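Local coordinates for uncharacterized protein, DUF633, LMOf2365_1472 (Listeria monocytogenes str. 4b F2365, PDB 3GNL) that is uncharacterized but probably methylates N1 of adenine 22 in tRNA as a Rossmann-like methyltransferase, at residues D92-A97 with T119-Q124. Numbering follows the deposited sequence.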
loop_
_atom_site.group_PDB
_atom_site.type_symbol
_atom_site.label_atom_id
_atom_site.label_comp_id
_atom_site.label_asym_id
_atom_site.label_seq_id
_atom_site.Cartn_x
_atom_site.Cartn_y
_atom_site.Cartn_z
ATOM N N ASP A 92 0.773 -9.055 -15.130
ATOM C CA ASP A 92 -0.351 -9.632 -14.392
ATOM C C ASP A 92 -0.567 -8.913 -13.053
ATOM O O ASP A 92 -1.725 -8.694 -12.632
ATOM C CB ASP A 92 -0.139 -11.120 -14.100
ATOM C CG ASP A 92 0.055 -11.933 -15.373
ATOM O OD1 ASP A 92 -0.893 -11.907 -16.182
ATOM O OD2 ASP A 92 1.136 -12.545 -15.542
ATOM N N THR A 93 0.546 -8.554 -12.419
ATOM C CA THR A 93 0.542 -8.028 -11.051
ATOM C C THR A 93 1.399 -6.771 -10.967
ATOM O O THR A 93 2.528 -6.776 -11.433
ATOM C CB THR A 93 1.041 -9.089 -10.117
ATOM O OG1 THR A 93 0.160 -10.205 -10.212
ATOM C CG2 THR A 93 1.010 -8.579 -8.666
ATOM N N ILE A 94 0.910 -5.706 -10.311
ATOM C CA ILE A 94 1.743 -4.536 -10.056
ATOM C C ILE A 94 1.888 -4.357 -8.551
ATOM O O ILE A 94 0.869 -4.466 -7.826
ATOM C CB ILE A 94 1.149 -3.238 -10.631
ATOM C CG1 ILE A 94 0.925 -3.324 -12.160
ATOM C CG2 ILE A 94 2.039 -2.023 -10.277
ATOM C CD1 ILE A 94 0.256 -2.102 -12.726
ATOM N N VAL A 95 3.150 -4.182 -8.113
ATOM C CA VAL A 95 3.492 -3.901 -6.707
ATOM C C VAL A 95 3.878 -2.454 -6.593
ATOM O O VAL A 95 4.673 -1.977 -7.377
ATOM C CB VAL A 95 4.687 -4.756 -6.242
ATOM C CG1 VAL A 95 5.106 -4.478 -4.808
ATOM C CG2 VAL A 95 4.403 -6.249 -6.424
ATOM N N ILE A 96 3.273 -1.723 -5.643
ATOM C CA ILE A 96 3.718 -0.333 -5.350
ATOM C C ILE A 96 3.811 -0.258 -3.822
ATOM O O ILE A 96 2.763 -0.272 -3.135
ATOM C CB ILE A 96 2.745 0.765 -5.904
ATOM C CG1 ILE A 96 2.301 0.418 -7.338
ATOM C CG2 ILE A 96 3.430 2.156 -5.849
ATOM C CD1 ILE A 96 1.275 1.370 -7.911
ATOM N N ALA A 97 5.041 -0.201 -3.318
ATOM C CA ALA A 97 5.323 -0.242 -1.873
ATOM C C ALA A 97 6.233 0.917 -1.474
ATOM O O ALA A 97 6.929 1.469 -2.310
ATOM C CB ALA A 97 5.970 -1.584 -1.499
ATOM N N THR A 119 -4.334 -7.959 -13.348
ATOM C CA THR A 119 -5.353 -8.649 -12.535
ATOM C C THR A 119 -5.108 -8.609 -11.003
ATOM O O THR A 119 -5.889 -9.157 -10.196
ATOM C CB THR A 119 -5.536 -10.117 -12.979
ATOM O OG1 THR A 119 -4.260 -10.777 -13.024
ATOM C CG2 THR A 119 -6.184 -10.200 -14.379
ATOM N N LYS A 120 -3.988 -8.007 -10.602
ATOM C CA LYS A 120 -3.668 -7.956 -9.176
ATOM C C LYS A 120 -2.828 -6.734 -8.894
ATOM O O LYS A 120 -1.877 -6.434 -9.628
ATOM C CB LYS A 120 -2.988 -9.234 -8.713
ATOM C CG LYS A 120 -2.665 -9.310 -7.196
ATOM C CD LYS A 120 -2.462 -10.720 -6.632
ATOM C CE LYS A 120 -1.376 -11.482 -7.399
ATOM N NZ LYS A 120 -1.322 -12.804 -6.766
ATOM N N LEU A 121 -3.193 -5.979 -7.845
ATOM C CA LEU A 121 -2.328 -4.900 -7.337
ATOM C C LEU A 121 -1.997 -5.277 -5.914
ATOM O O LEU A 121 -2.861 -5.716 -5.149
ATOM C CB LEU A 121 -3.016 -3.514 -7.319
ATOM C CG LEU A 121 -3.621 -2.987 -8.609
ATOM C CD1 LEU A 121 -4.485 -1.707 -8.404
ATOM C CD2 LEU A 121 -2.499 -2.719 -9.599
ATOM N N ILE A 122 -0.727 -5.107 -5.558
ATOM C CA ILE A 122 -0.298 -5.289 -4.166
ATOM C C ILE A 122 0.300 -3.949 -3.711
ATOM O O ILE A 122 1.349 -3.484 -4.254
ATOM C CB ILE A 122 0.769 -6.360 -4.025
ATOM C CG1 ILE A 122 0.236 -7.706 -4.554
ATOM C CG2 ILE A 122 1.144 -6.492 -2.559
ATOM C CD1 ILE A 122 1.361 -8.735 -4.880
ATOM N N LEU A 123 -0.405 -3.257 -2.803
ATOM C CA LEU A 123 -0.008 -1.859 -2.510
ATOM C C LEU A 123 0.354 -1.784 -1.033
ATOM O O LEU A 123 -0.309 -2.390 -0.177
ATOM C CB LEU A 123 -1.178 -0.901 -2.806
ATOM C CG LEU A 123 -1.804 -1.042 -4.175
ATOM C CD1 LEU A 123 -2.943 0.002 -4.260
ATOM C CD2 LEU A 123 -0.754 -0.865 -5.288
ATOM N N GLN A 124 1.429 -1.045 -0.739
ATOM C CA GLN A 124 1.859 -0.912 0.647
ATOM C C GLN A 124 2.127 0.571 0.881
ATOM O O GLN A 124 3.235 1.024 0.701
ATOM C CB GLN A 124 3.064 -1.801 0.927
ATOM C CG GLN A 124 3.491 -1.793 2.424
ATOM C CD GLN A 124 4.438 -0.658 2.720
ATOM O OE1 GLN A 124 5.480 -0.568 2.098
ATOM N NE2 GLN A 124 4.052 0.241 3.640
HETATM O O HOH W 1 -3.297 -11.083 -15.456
HETATM O O HOH W 2 -2.082 -11.535 -11.210
#
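I94 and I96 reach across to K120, I122 and Q124 through backbone hydrogen bonds that zip strands 93-97 and 120-124 into a parallel ladder, the fourth and fifth strands of a Rossmann-like sheet with the 3-2-1-4-5-7-6 order of class I methyltransferases, joined by helix 101-110 in a beta-alpha-beta unit. I94 N donates to K120 O (3.0 Å), I94 O accepts from I122 N (2.8 Å) in the carbonyl plane, and two residues on, I96 N donates to I122 O and I96 O accepts from Q124 N. At the start of the ladder, D92 O accepts from T119 N (2.8 Å) and, only weakly, from K120 N.

On one face, leucine branches lie against isoleucine stems: L121 CD2 meets I94 CB, and L123 CD2 packs against I96 CG1 (3.9 Å), these last two side chains running alongside each other. On the other face, T93 CG2 meets the I122 CD1 methyl at 3.8 Å, and V15 of helix 10-16 packs over V95 and I122.

Polar groups gather at the ends. K120 extends beside T93, bends at CG-CD (chi3 55°), and brings NZ to a salt bridge with E23 and a hydrogen bond to the Y18 carbonyl, while T93 OG1 also bonds E23. Q124 OE1 is hydrogen-bonded to R11 NH1. Two waters bridge the segments: D92, whose OD2 accepts from R24 N, shares one through OD1 with T119 OG1; the other donates to T93 OG1 (2.8 Å) and bonds T119 OG1 at 2.9 Å.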